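Local structure of ribonucleoside triphosphate reductase (Lactobacillus leichmannii, 1L1L) at residues Leu92-Ser97 with Phe422-Leu427; Ile182-Val187 with Leu250-Ser255; Tyr217-Asp222 with Leu254-Pro259; Gln478-Thr483 with Lys516-Leu521. The protein catalyses the reduction of ribonucleoside triphosphates to 2'-deoxyribonucleoside triphosphates, with adenosylcobalamin probably supplying the radical, as an allosterically regulated monomer. All blocks are in the same frame, centred on the assembly; numbering follows the deposited sequence.

Contact 1 of 4, residues Leu92-Ser97 with Phe422-Leu427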
loop_
_atom_site.group_PDB
_atom_site.type_symbol
_atom_site.label_atom_id
_atom_site.label_comp_id
_atom_site.label_asym_id
_atom_site.label_seq_id
_atom_site.Cartn_x
_atom_site.Cartn_y
_atom_site.Cartn_z
ATOM N N LEU A 92 3.339 -20.656 -3.484
ATOM C CA LEU A 92 3.134 -19.363 -4.138
ATOM C C LEU A 92 1.868 -19.266 -4.980
ATOM O O LEU A 92 1.769 -18.421 -5.873
ATOM C CB LEU A 92 4.360 -19.005 -4.984
ATOM C CG LEU A 92 5.594 -18.647 -4.147
ATOM C CD1 LEU A 92 6.806 -18.453 -5.052
ATOM C CD2 LEU A 92 5.317 -17.369 -3.338
ATOM N N GLY A 93 0.891 -20.123 -4.691
ATOM C CA GLY A 93 -0.360 -20.080 -5.423
ATOM C C GLY A 93 -1.213 -18.938 -4.896
ATOM O O GLY A 93 -2.182 -18.520 -5.527
ATOM N N ALA A 94 -0.844 -18.449 -3.720
ATOM C CA ALA A 94 -1.536 -17.350 -3.065
ATOM C C ALA A 94 -0.602 -16.852 -1.975
ATOM O O ALA A 94 0.315 -17.562 -1.577
ATOM C CB ALA A 94 -2.859 -17.824 -2.462
ATOM N N THR A 95 -0.816 -15.630 -1.500
ATOM C CA THR A 95 0.048 -15.083 -0.464
ATOM C C THR A 95 -0.569 -13.878 0.235
ATOM O O THR A 95 -1.435 -13.215 -0.316
ATOM C CB THR A 95 1.395 -14.645 -1.067
ATOM O OG1 THR A 95 2.268 -14.162 -0.038
ATOM C CG2 THR A 95 1.168 -13.539 -2.068
ATOM N N PRO A 96 -0.152 -13.604 1.481
ATOM C CA PRO A 96 -0.723 -12.437 2.152
ATOM C C PRO A 96 0.046 -11.227 1.622
ATOM O O PRO A 96 0.861 -11.366 0.703
ATOM C CB PRO A 96 -0.445 -12.708 3.622
ATOM C CG PRO A 96 0.822 -13.483 3.583
ATOM C CD PRO A 96 0.621 -14.428 2.425
ATOM N N SER A 97 -0.197 -10.055 2.195
ATOM C CA SER A 97 0.490 -8.847 1.745
ATOM C C SER A 97 1.983 -8.889 2.060
ATOM O O SER A 97 2.430 -9.637 2.934
ATOM C CB SER A 97 -0.127 -7.618 2.415
ATOM O OG SER A 97 0.165 -7.599 3.801
ATOM N N PHE A 422 -5.302 -9.939 0.796
ATOM C CA PHE A 422 -4.721 -11.253 0.584
ATOM C C PHE A 422 -4.746 -11.428 -0.918
ATOM O O PHE A 422 -5.763 -11.172 -1.552
ATOM C CB PHE A 422 -5.561 -12.336 1.241
ATOM C CG PHE A 422 -4.850 -13.645 1.347
ATOM C CD1 PHE A 422 -4.036 -13.915 2.435
ATOM C CD2 PHE A 422 -4.959 -14.589 0.333
ATOM C CE1 PHE A 422 -3.329 -15.121 2.518
ATOM C CE2 PHE A 422 -4.252 -15.800 0.404
ATOM C CZ PHE A 422 -3.440 -16.055 1.501
ATOM N N GLU A 423 -3.632 -11.860 -1.496
ATOM C CA GLU A 423 -3.569 -12.019 -2.938
ATOM C C GLU A 423 -3.510 -13.465 -3.433
ATOM O O GLU A 423 -2.751 -14.293 -2.921
ATOM C CB GLU A 423 -2.378 -11.237 -3.490
ATOM C CG GLU A 423 -2.467 -10.971 -4.975
ATOM C CD GLU A 423 -1.905 -9.606 -5.350
ATOM O OE1 GLU A 423 -0.733 -9.337 -5.013
ATOM O OE2 GLU A 423 -2.632 -8.807 -5.983
ATOM N N VAL A 424 -4.330 -13.739 -4.436
ATOM C CA VAL A 424 -4.410 -15.050 -5.047
ATOM C C VAL A 424 -4.033 -14.965 -6.524
ATOM O O VAL A 424 -4.385 -14.010 -7.228
ATOM C CB VAL A 424 -5.832 -15.629 -4.895
ATOM C CG1 VAL A 424 -5.935 -16.986 -5.608
ATOM C CG2 VAL A 424 -6.154 -15.788 -3.412
ATOM N N PHE A 425 -3.269 -15.952 -6.977
ATOM C CA PHE A 425 -2.837 -16.030 -8.363
ATOM C C PHE A 425 -3.531 -17.270 -8.940
ATOM O O PHE A 425 -2.998 -18.384 -8.868
ATOM C CB PHE A 425 -1.317 -16.205 -8.443
ATOM C CG PHE A 425 -0.532 -15.144 -7.715
ATOM C CD1 PHE A 425 -0.635 -13.804 -8.075
ATOM C CD2 PHE A 425 0.333 -15.492 -6.683
ATOM C CE1 PHE A 425 0.123 -12.822 -7.408
ATOM C CE2 PHE A 425 1.089 -14.527 -6.013
ATOM C CZ PHE A 425 0.982 -13.185 -6.380
ATOM N N PRO A 426 -4.736 -17.091 -9.498
ATOM C CA PRO A 426 -5.546 -18.163 -10.092
ATOM C C PRO A 426 -4.788 -19.183 -10.946
ATOM O O PRO A 426 -4.869 -20.386 -10.691
ATOM C CB PRO A 426 -6.596 -17.395 -10.891
ATOM C CG PRO A 426 -6.847 -16.205 -10.018
ATOM C CD PRO A 426 -5.446 -15.797 -9.568
ATOM N N LEU A 427 -4.067 -18.713 -11.959
ATOM C CA LEU A 427 -3.321 -19.619 -12.827
ATOM C C LEU A 427 -2.344 -20.497 -12.051
ATOM O O LEU A 427 -2.318 -21.722 -12.226
ATOM C CB LEU A 427 -2.566 -18.836 -13.902
ATOM C CG LEU A 427 -1.901 -19.672 -14.999
ATOM C CD1 LEU A 427 -2.932 -20.594 -15.648
ATOM C CD2 LEU A 427 -1.287 -18.746 -16.044
#
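The ring of Phe422 lies flat over the peptide that joins Thr95 to Pro96, and following that side chain outward gives much of the packing on that face. Its CB leaves the strand on the same side of the sheet as Ala94, Pro96 and Val424. CG stands opposite the backbone N (chi1 -166°), which swings the ring across to strand 94-96 instead of letting it run straight off the sheet. Thr95 O then sits over the ring centre, 3.6 Å above its plane. CD1 meets Pro96 CA at 3.6 Å, and CE1 reaches the proline CB. Across the ring, Phe422 CE2 touches Ala94 CB at 3.8 Å. At the tip, Phe422 CZ rests 3.8 Å from Thr95 C.

The carbonyl under the ring is also an acceptor: Glu423 N donates to Thr95 O at 2.8 Å. The return bond, Thr95 N to Glu423 O, is 2.7 Å long, so Thr95 and Glu423 form a hydrogen-bonded antiparallel pair. Two residues on, past the non-hydrogen-bonded pair Ala94 and Val424, Phe425 N reaches Gly93 O at 3.1 Å, tilted 33° from that carbonyl's plane. Here the strand gives way to the helix for which Phe425 stands at the N-cap position. The edge of the Phe425 ring meets the preceding carbonyl, CD2 lying 3.4 Å from Leu92 O.

Tyr446 of helix 436-450 meets the Phe422 ring, and Val553 touches Thr95 on the other side of the sheet. Strand 94-96 is an outer strand of a mixed four-stranded sheet, antiparallel to its neighbour 421-424; the sheet probably forms part of this enzyme's ten-stranded alpha-beta barrel.

Contact 2 of 4, residues Ile182-Val187 with Leu250-Ser255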
loop_
_atom_site.group_PDB
_atom_site.type_symbol
_atom_site.label_atom_id
_atom_site.label_comp_id
_atom_site.label_asym_id
_atom_site.label_seq_id
_atom_site.Cartn_x
_atom_site.Cartn_y
_atom_site.Cartn_z
ATOM N N ILE A 182 2.546 30.578 16.653
ATOM C CA ILE A 182 3.449 30.059 17.674
ATOM C C ILE A 182 4.932 30.292 17.422
ATOM O O ILE A 182 5.425 30.113 16.313
ATOM C CB ILE A 182 3.231 28.540 17.872
ATOM C CG1 ILE A 182 1.770 28.269 18.249
ATOM C CG2 ILE A 182 4.180 28.008 18.941
ATOM C CD1 ILE A 182 1.307 28.955 19.519
ATOM N N ASP A 183 5.635 30.700 18.474
ATOM C CA ASP A 183 7.073 30.918 18.404
ATOM C C ASP A 183 7.675 29.557 18.749
ATOM O O ASP A 183 7.431 29.027 19.837
ATOM C CB ASP A 183 7.509 31.965 19.432
ATOM C CG ASP A 183 8.996 32.248 19.370
ATOM O OD1 ASP A 183 9.501 32.496 18.251
ATOM O OD2 ASP A 183 9.661 32.223 20.430
ATOM N N LEU A 184 8.448 28.986 17.831
ATOM C CA LEU A 184 9.020 27.657 18.048
ATOM C C LEU A 184 10.539 27.540 18.065
ATOM O O LEU A 184 11.235 28.033 17.173
ATOM C CB LEU A 184 8.472 26.689 16.992
ATOM C CG LEU A 184 8.982 25.242 17.002
ATOM C CD1 LEU A 184 8.515 24.561 18.268
ATOM C CD2 LEU A 184 8.464 24.503 15.765
ATOM N N GLN A 185 11.048 26.859 19.087
ATOM C CA GLN A 185 12.477 26.633 19.205
ATOM C C GLN A 185 12.663 25.136 19.379
ATOM O O GLN A 185 12.004 24.518 20.210
ATOM C CB GLN A 185 13.060 27.360 20.422
ATOM C CG GLN A 185 12.825 28.855 20.446
ATOM C CD GLN A 185 13.523 29.509 21.622
ATOM O OE1 GLN A 185 14.747 29.648 21.630
ATOM N NE2 GLN A 185 12.751 29.893 22.630
ATOM N N LEU A 186 13.548 24.559 18.580
ATOM C CA LEU A 186 13.824 23.132 18.657
ATOM C C LEU A 186 15.212 22.982 19.266
ATOM O O LEU A 186 16.207 23.438 18.695
ATOM C CB LEU A 186 13.777 22.500 17.261
ATOM C CG LEU A 186 12.460 22.704 16.499
ATOM C CD1 LEU A 186 12.519 22.003 15.155
ATOM C CD2 LEU A 186 11.304 22.170 17.329
ATOM N N VAL A 187 15.263 22.340 20.430
ATOM C CA VAL A 187 16.514 22.146 21.144
ATOM C C VAL A 187 17.121 20.766 20.968
ATOM O O VAL A 187 16.434 19.751 21.068
ATOM C CB VAL A 187 16.334 22.368 22.660
ATOM C CG1 VAL A 187 17.691 22.384 23.341
ATOM C CG2 VAL A 187 15.585 23.651 22.913
ATOM N N LEU A 250 6.587 27.948 22.453
ATOM C CA LEU A 250 6.812 26.512 22.546
ATOM C C LEU A 250 8.273 26.127 22.360
ATOM O O LEU A 250 8.946 26.597 21.442
ATOM C CB LEU A 250 5.956 25.777 21.508
ATOM C CG LEU A 250 6.135 24.255 21.470
ATOM C CD1 LEU A 250 5.923 23.688 22.871
ATOM C CD2 LEU A 250 5.158 23.635 20.471
ATOM N N ILE A 251 8.755 25.265 23.244
ATOM C CA ILE A 251 10.126 24.791 23.176
ATOM C C ILE A 251 10.097 23.267 23.189
ATOM O O ILE A 251 9.765 22.663 24.203
ATOM C CB ILE A 251 10.952 25.262 24.385
ATOM C CG1 ILE A 251 10.872 26.785 24.520
ATOM C CG2 ILE A 251 12.400 24.807 24.214
ATOM C CD1 ILE A 251 11.474 27.326 25.811
ATOM N N LEU A 252 10.427 22.653 22.058
ATOM C CA LEU A 252 10.446 21.195 21.967
ATOM C C LEU A 252 11.895 20.714 22.049
ATOM O O LEU A 252 12.741 21.099 21.233
ATOM C CB LEU A 252 9.795 20.737 20.655
ATOM C CG LEU A 252 8.301 21.040 20.528
ATOM C CD1 LEU A 252 7.792 20.590 19.165
ATOM C CD2 LEU A 252 7.531 20.332 21.632
ATOM N N ASP A 253 12.174 19.880 23.048
ATOM C CA ASP A 253 13.520 19.352 23.271
ATOM C C ASP A 253 13.658 17.945 22.671
ATOM O O ASP A 253 13.010 17.006 23.141
ATOM C CB ASP A 253 13.797 19.294 24.780
ATOM C CG ASP A 253 15.268 19.143 25.101
ATOM O OD1 ASP A 253 15.955 18.368 24.406
ATOM O OD2 ASP A 253 15.738 19.789 26.064
ATOM N N LEU A 254 14.494 17.809 21.641
ATOM C CA LEU A 254 14.713 16.518 20.975
ATOM C C LEU A 254 16.136 16.018 21.244
ATOM O O LEU A 254 16.760 15.393 20.381
ATOM C CB LEU A 254 14.526 16.654 19.454
ATOM C CG LEU A 254 13.496 17.645 18.900
ATOM C CD1 LEU A 254 13.326 17.388 17.408
ATOM C CD2 LEU A 254 12.165 17.502 19.614
ATOM N N SER A 255 16.653 16.305 22.433
ATOM C CA SER A 255 18.010 15.888 22.783
ATOM C C SER A 255 18.108 14.378 22.983
ATOM O O SER A 255 19.190 13.802 22.859
ATOM C CB SER A 255 18.475 16.607 24.058
ATOM O OG SER A 255 18.525 18.017 23.873
#
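Leu184 CD1 nests among the leucines of the neighbouring strand, 4.0 Å from Leu250 CG and 4.1 Å from Leu252 CD1. Further along, Leu186 lies beside Leu252 and points the same way, its CD2 against Leu252 CB. This is one face of the three-stranded parallel sheet of the insertion domain, with strand 249-253 in the middle and strand 183-187 at an edge. Helices 224-236 and 275-289 pack on that leucine face, which makes it the hydrophobic side of an alpha-beta layer.

The reverse face is mixed. Val187 CG2 presses on Ile251 CG2 at 3.6 Å, whereas the extended chain of Gln185 runs alongside Ile251 and carries its amide on to Val210 O, to which NE2 donates. Between the faces, five backbone bonds alternate across the strands in the regular parallel ladder, from Leu250 N to Asp183 O at 3.0 Å through to Leu254 N and Val187 O at 2.8 Å.

Polar groups gather at the C-terminal end. Asp253 makes an Asx turn there: its OD1 accepts from Ser255 N at 2.9 Å, forms a salt bridge to Arg219, and takes the Ser255 OG hydroxyl on its syn lone pair at 2.6 Å.

Contact 3 of 4, residues Tyr217-Asp222 with Leu254-Pro259; sequences YYRLPD and LSDIRP
Leu254 meets Leu220 first, branch against branch: the two side chains run side by side, and Leu254 CD2 comes to 3.3 Å from Leu220 CD2. That approach is tighter than usual van der Waals contact and its exact value is doubtful; the chi1 of Leu254, -33°, is off a staggered value.

Ser255 brings its CB to the edge of the Arg219 guanidinium, near the plane of the group. The chief partner of that guanidinium is Asp253 OD1, but Asp256 adds a second charge from another direction. Its OD2 lies over the guanidinium face, 3.2 Å from Arg219 NH1, with the two planes only 24° apart; no N-H points at the oxygen, and the attraction is one of charges. Bends at chi2 and chi3 bring the arginine's end beneath the carboxylate. A water ties the backbones together here, giving a hydrogen to Leu220 O at 2.6 Å and accepting one from Asp256 N at 3.0 Å.

Strand 216-219, helix 224-236 and strand 249-253 form a beta-alpha-beta crossover, and this contact joins the two segments where they run on from the C-terminal ends of its neighbouring parallel strands. Ile257 CD1 rests on Leu220 CB at 4.0 Å, extending the apolar patch.

Next, Arg258 turns its guanidinium almost perpendicular to the Asp222 carboxylate, the planes 86° apart. In this salt bridge NE divides between the oxygens, 3.2 Å from both Asp222 OD1 and Asp222 OD2. OD2 lies in the guanidinium plane, and its bond is the straighter. Arg258 N adds a weak bond to Asp222 OD1, and NH2 another to Asp222 O.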
loop_
_atom_site.group_PDB
_atom_site.type_symbol
_atom_site.label_atom_id
_atom_site.label_comp_id
_atom_site.label_asym_id
_atom_site.label_seq_id
_atom_site.Cartn_x
_atom_site.Cartn_y
_atom_site.Cartn_z
ATOM N N TYR A 217 7.204 23.876 27.473
ATOM C CA TYR A 217 8.352 23.021 27.214
ATOM C C TYR A 217 7.996 21.539 27.219
ATOM O O TYR A 217 7.276 21.069 28.101
ATOM C CB TYR A 217 9.434 23.324 28.255
ATOM C CG TYR A 217 10.586 22.351 28.275
ATOM C CD1 TYR A 217 10.479 21.129 28.941
ATOM C CD2 TYR A 217 11.783 22.645 27.619
ATOM C CE1 TYR A 217 11.530 20.224 28.955
ATOM C CE2 TYR A 217 12.845 21.742 27.627
ATOM C CZ TYR A 217 12.708 20.534 28.297
ATOM O OH TYR A 217 13.743 19.632 28.304
ATOM N N TYR A 218 8.508 20.810 26.228
ATOM C CA TYR A 218 8.251 19.378 26.105
ATOM C C TYR A 218 9.515 18.597 25.750
ATOM O O TYR A 218 10.183 18.874 24.747
ATOM C CB TYR A 218 7.179 19.119 25.041
ATOM C CG TYR A 218 6.830 17.650 24.840
ATOM C CD1 TYR A 218 6.569 17.146 23.566
ATOM C CD2 TYR A 218 6.754 16.769 25.924
ATOM C CE1 TYR A 218 6.241 15.799 23.371
ATOM C CE2 TYR A 218 6.427 15.419 25.742
ATOM C CZ TYR A 218 6.174 14.944 24.464
ATOM O OH TYR A 218 5.861 13.617 24.269
ATOM N N ARG A 219 9.834 17.618 26.587
ATOM C CA ARG A 219 10.992 16.756 26.395
ATOM C C ARG A 219 10.468 15.524 25.663
ATOM O O ARG A 219 9.671 14.768 26.219
ATOM C CB ARG A 219 11.570 16.366 27.765
ATOM C CG ARG A 219 12.411 15.100 27.767
ATOM C CD ARG A 219 13.716 15.289 27.027
ATOM N NE ARG A 219 14.749 15.880 27.868
ATOM C CZ ARG A 219 15.982 16.127 27.448
ATOM N NH1 ARG A 219 16.325 15.834 26.200
ATOM N NH2 ARG A 219 16.879 16.662 28.269
ATOM N N LEU A 220 10.901 15.323 24.422
ATOM C CA LEU A 220 10.418 14.188 23.644
ATOM C C LEU A 220 10.972 12.824 24.010
ATOM O O LEU A 220 12.184 12.612 24.030
ATOM C CB LEU A 220 10.666 14.398 22.148
ATOM C CG LEU A 220 9.620 15.201 21.374
ATOM C CD1 LEU A 220 9.630 16.632 21.855
ATOM C CD2 LEU A 220 9.914 15.119 19.885
ATOM N N PRO A 221 10.083 11.882 24.336
ATOM C CA PRO A 221 10.610 10.560 24.665
ATOM C C PRO A 221 11.130 10.028 23.338
ATOM O O PRO A 221 10.542 10.297 22.290
ATOM C CB PRO A 221 9.379 9.813 25.177
ATOM C CG PRO A 221 8.214 10.561 24.567
ATOM C CD PRO A 221 8.648 11.982 24.647
ATOM N N ASP A 222 12.250 9.321 23.363
ATOM C CA ASP A 222 12.816 8.781 22.137
ATOM C C ASP A 222 11.979 7.614 21.604
ATOM O O ASP A 222 12.454 6.482 21.517
ATOM C CB ASP A 222 14.259 8.355 22.401
ATOM C CG ASP A 222 14.885 7.626 21.234
ATOM O OD1 ASP A 222 14.459 7.845 20.078
ATOM O OD2 ASP A 222 15.825 6.836 21.478
ATOM N N LEU A 254 14.494 17.809 21.641
ATOM C CA LEU A 254 14.713 16.518 20.975
ATOM C C LEU A 254 16.136 16.018 21.244
ATOM O O LEU A 254 16.760 15.393 20.381
ATOM C CB LEU A 254 14.526 16.654 19.454
ATOM C CG LEU A 254 13.496 17.645 18.900
ATOM C CD1 LEU A 254 13.326 17.388 17.408
ATOM C CD2 LEU A 254 12.165 17.502 19.614
ATOM N N SER A 255 16.653 16.305 22.433
ATOM C CA SER A 255 18.010 15.888 22.783
ATOM C C SER A 255 18.108 14.378 22.983
ATOM O O SER A 255 19.190 13.802 22.859
ATOM C CB SER A 255 18.475 16.607 24.058
ATOM O OG SER A 255 18.525 18.017 23.873
ATOM N N ASP A 256 16.978 13.741 23.282
ATOM C CA ASP A 256 16.947 12.295 23.517
ATOM C C ASP A 256 16.695 11.459 22.277
ATOM O O ASP A 256 16.864 10.241 22.301
ATOM C CB ASP A 256 15.891 11.948 24.565
ATOM C CG ASP A 256 16.281 12.411 25.952
ATOM O OD1 ASP A 256 17.488 12.351 26.263
ATOM O OD2 ASP A 256 15.389 12.826 26.728
ATOM N N ILE A 257 16.282 12.100 21.189
ATOM C CA ILE A 257 16.019 11.351 19.970
ATOM C C ILE A 257 17.290 10.646 19.502
ATOM O O ILE A 257 18.351 11.262 19.401
ATOM C CB ILE A 257 15.503 12.268 18.846
ATOM C CG1 ILE A 257 14.281 13.045 19.339
ATOM C CG2 ILE A 257 15.143 11.442 17.627
ATOM C CD1 ILE A 257 13.190 12.175 19.910
ATOM N N ARG A 258 17.174 9.350 19.223
ATOM C CA ARG A 258 18.317 8.554 18.778
ATOM C C ARG A 258 18.860 9.039 17.441
ATOM O O ARG A 258 18.108 9.437 16.555
ATOM C CB ARG A 258 17.925 7.076 18.659
ATOM C CG ARG A 258 17.057 6.762 17.453
ATOM C CD ARG A 258 16.453 5.370 17.546
ATOM N NE ARG A 258 15.659 5.222 18.759
ATOM C CZ ARG A 258 14.839 4.205 18.999
ATOM N NH1 ARG A 258 14.698 3.234 18.104
ATOM N NH2 ARG A 258 14.161 4.158 20.136
ATOM N N PRO A 259 20.184 8.981 17.272
ATOM C CA PRO A 259 20.868 9.409 16.052
ATOM C C PRO A 259 20.586 8.567 14.817
ATOM O O PRO A 259 19.966 7.507 14.886
ATOM C CB PRO A 259 22.335 9.365 16.455
ATOM C CG PRO A 259 22.373 8.193 17.397
ATOM C CD PRO A 259 21.148 8.452 18.253
HETATM O O HOH W 1 14.008 14.248 23.297
#

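Contact 4 of 4, residues Gln478-Thr483 with Lys516-Leu521; sequences QDWLLT and KMVDQL
Asp479 O, in the helical turn that holds Trp480 out toward Met517 and Leu521, is gripped twice: Thr483 N reaches it at 3.1 Å and Thr483 OG1 at 2.8 Å, from opposite faces of the carbonyl plane. The threonine hydroxyl is thereby satisfied within its own helix.

Across the contact everything is apolar. Trp480 CG stands opposite the backbone N (chi1 -177°), and the indole spans most of the distance between the helices. Met517 bends at chi3 and lays its methyl over the six-membered ring: CE is 3.6 Å from the ring centroid and 19° off the normal, a CH-pi contact. SD rides farther out above the same face, 5.1 Å from the centroid, completing a Met-aromatic pair.

The axes of segments 478-483 and 516-521 come no closer than 12.8 Å, at 132°, so here helices 477-485 and 512-536 are joined by the reach of side chains, not by close backbone packing. Leu521 CD1 comes from the other helix to 3.5 Å from Trp480 CH2, while Val518 CG1 touches the ring edge at CZ3. Pro426 and Leu436 also pack on the indole, whose NE1 makes a weak hydrogen bond to Glu430 OE2. Leu481 CD2 meets the same methionine CE at 4.1 Å.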
loop_
_atom_site.group_PDB
_atom_site.type_symbol
_atom_site.label_atom_id
_atom_site.label_comp_id
_atom_site.label_asym_id
_atom_site.label_seq_id
_atom_site.Cartn_x
_atom_site.Cartn_y
_atom_site.Cartn_z
ATOM N N GLN A 478 -4.350 -11.324 -16.138
ATOM C CA GLN A 478 -4.222 -11.438 -17.574
ATOM C C GLN A 478 -3.676 -12.819 -17.944
ATOM O O GLN A 478 -4.130 -13.416 -18.924
ATOM C CB GLN A 478 -3.330 -10.331 -18.140
ATOM C CG GLN A 478 -3.920 -8.922 -18.029
ATOM C CD GLN A 478 -5.369 -8.823 -18.503
ATOM O OE1 GLN A 478 -5.729 -9.345 -19.556
ATOM N NE2 GLN A 478 -6.203 -8.139 -17.724
ATOM N N ASP A 479 -2.719 -13.332 -17.164
ATOM C CA ASP A 479 -2.149 -14.658 -17.445
ATOM C C ASP A 479 -3.244 -15.718 -17.350
ATOM O O ASP A 479 -3.369 -16.594 -18.213
ATOM C CB ASP A 479 -1.064 -15.051 -16.432
ATOM C CG ASP A 479 0.138 -14.133 -16.445
ATOM O OD1 ASP A 479 0.455 -13.531 -17.496
ATOM O OD2 ASP A 479 0.784 -14.042 -15.380
ATOM N N TRP A 480 -4.019 -15.634 -16.276
ATOM C CA TRP A 480 -5.094 -16.580 -16.016
ATOM C C TRP A 480 -6.149 -16.616 -17.116
ATOM O O TRP A 480 -6.587 -17.697 -17.514
ATOM C CB TRP A 480 -5.754 -16.253 -14.678
ATOM C CG TRP A 480 -6.838 -17.206 -14.273
ATOM C CD1 TRP A 480 -6.743 -18.570 -14.187
ATOM C CD2 TRP A 480 -8.158 -16.867 -13.820
ATOM N NE1 TRP A 480 -7.918 -19.097 -13.704
ATOM C CE2 TRP A 480 -8.802 -18.076 -13.470
ATOM C CE3 TRP A 480 -8.858 -15.661 -13.674
ATOM C CZ2 TRP A 480 -10.116 -18.113 -12.980
ATOM C CZ3 TRP A 480 -10.165 -15.700 -13.186
ATOM C CH2 TRP A 480 -10.778 -16.920 -12.845
ATOM N N LEU A 481 -6.552 -15.443 -17.604
ATOM C CA LEU A 481 -7.569 -15.355 -18.650
ATOM C C LEU A 481 -7.068 -15.725 -20.048
ATOM O O LEU A 481 -7.743 -16.441 -20.783
ATOM C CB LEU A 481 -8.172 -13.946 -18.691
ATOM C CG LEU A 481 -8.862 -13.443 -17.417
ATOM C CD1 LEU A 481 -9.375 -12.023 -17.644
ATOM C CD2 LEU A 481 -10.003 -14.368 -17.042
ATOM N N LEU A 482 -5.890 -15.235 -20.418
ATOM C CA LEU A 482 -5.340 -15.518 -21.741
ATOM C C LEU A 482 -5.152 -17.017 -21.928
ATOM O O LEU A 482 -5.460 -17.579 -22.985
ATOM C CB LEU A 482 -3.999 -14.804 -21.925
ATOM C CG LEU A 482 -3.299 -14.988 -23.279
ATOM C CD1 LEU A 482 -4.199 -14.489 -24.399
ATOM C CD2 LEU A 482 -1.977 -14.226 -23.280
ATOM N N THR A 483 -4.649 -17.659 -20.885
ATOM C CA THR A 483 -4.402 -19.087 -20.910
ATOM C C THR A 483 -5.723 -19.831 -20.981
ATOM O O THR A 483 -6.014 -20.524 -21.957
ATOM C CB THR A 483 -3.645 -19.520 -19.643
ATOM O OG1 THR A 483 -2.400 -18.814 -19.581
ATOM C CG2 THR A 483 -3.365 -21.026 -19.654
ATOM N N LYS A 516 -18.519 -16.118 -15.535
ATOM C CA LYS A 516 -18.786 -17.269 -14.687
ATOM C C LYS A 516 -17.622 -17.622 -13.769
ATOM O O LYS A 516 -17.814 -17.831 -12.573
ATOM C CB LYS A 516 -19.148 -18.494 -15.539
ATOM C CG LYS A 516 -19.660 -19.656 -14.706
ATOM C CD LYS A 516 -20.860 -19.207 -13.872
ATOM C CE LYS A 516 -21.271 -20.259 -12.855
ATOM N NZ LYS A 516 -22.405 -19.776 -12.013
ATOM N N MET A 517 -16.414 -17.694 -14.320
ATOM C CA MET A 517 -15.269 -18.036 -13.495
ATOM C C MET A 517 -14.997 -17.029 -12.374
ATOM O O MET A 517 -14.682 -17.433 -11.256
ATOM C CB MET A 517 -14.016 -18.275 -14.359
ATOM C CG MET A 517 -13.835 -17.389 -15.578
ATOM S SD MET A 517 -12.869 -18.231 -16.904
ATOM C CE MET A 517 -11.220 -18.186 -16.247
ATOM N N VAL A 518 -15.142 -15.731 -12.638
ATOM C CA VAL A 518 -14.892 -14.766 -11.565
ATOM C C VAL A 518 -16.070 -14.719 -10.601
ATOM O O VAL A 518 -15.884 -14.552 -9.397
ATOM C CB VAL A 518 -14.592 -13.337 -12.098
ATOM C CG1 VAL A 518 -13.389 -13.377 -13.032
ATOM C CG2 VAL A 518 -15.806 -12.761 -12.788
ATOM N N ASP A 519 -17.280 -14.895 -11.125
ATOM C CA ASP A 519 -18.469 -14.881 -10.283
ATOM C C ASP A 519 -18.477 -16.025 -9.257
ATOM O O ASP A 519 -18.915 -15.847 -8.124
ATOM C CB ASP A 519 -19.725 -14.952 -11.155
ATOM C CG ASP A 519 -21.000 -14.918 -10.337
ATOM O OD1 ASP A 519 -21.251 -13.897 -9.660
ATOM O OD2 ASP A 519 -21.753 -15.916 -10.365
ATOM N N GLN A 520 -17.994 -17.202 -9.647
ATOM C CA GLN A 520 -17.974 -18.339 -8.723
ATOM C C GLN A 520 -16.962 -18.125 -7.610
ATOM O O GLN A 520 -17.166 -18.546 -6.470
ATOM C CB GLN A 520 -17.635 -19.632 -9.463
ATOM C CG GLN A 520 -18.595 -19.971 -10.575
ATOM C CD GLN A 520 -18.334 -21.345 -11.140
ATOM O OE1 GLN A 520 -17.201 -21.674 -11.521
ATOM N NE2 GLN A 520 -19.381 -22.164 -11.201
ATOM N N LEU A 521 -15.859 -17.472 -7.948
ATOM C CA LEU A 521 -14.825 -17.199 -6.973
ATOM C C LEU A 521 -15.344 -16.170 -5.971
ATOM O O LEU A 521 -15.096 -16.285 -4.774
ATOM C CB LEU A 521 -13.568 -16.697 -7.685
ATOM C CG LEU A 521 -13.002 -17.737 -8.663
ATOM C CD1 LEU A 521 -11.873 -17.143 -9.496
ATOM C CD2 LEU A 521 -12.525 -18.941 -7.875
#

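The four contacts fall into two pairs on opposite sides of the chain's centre. Contacts 2 and 3 share Leu254 and Ser255 and belong to the parallel sheet of the insertion domain: contact 2 is mostly buried ladder and leucines, while contact 3, only partly buried, relies on ion pairs and a water. Contact 1 is nearest the middle of the molecule and wholly buried, combining backbone bonds with aromatic packing. Contact 4, also buried, touches it, Pro426 CB lying 3.4 Å from Trp480 CD2, but it links helices and has no hydrogen bond across it. Both insertion-domain contacts are nested in the chain loop that contact 1 closes, about 48 and 43 Å away between centres.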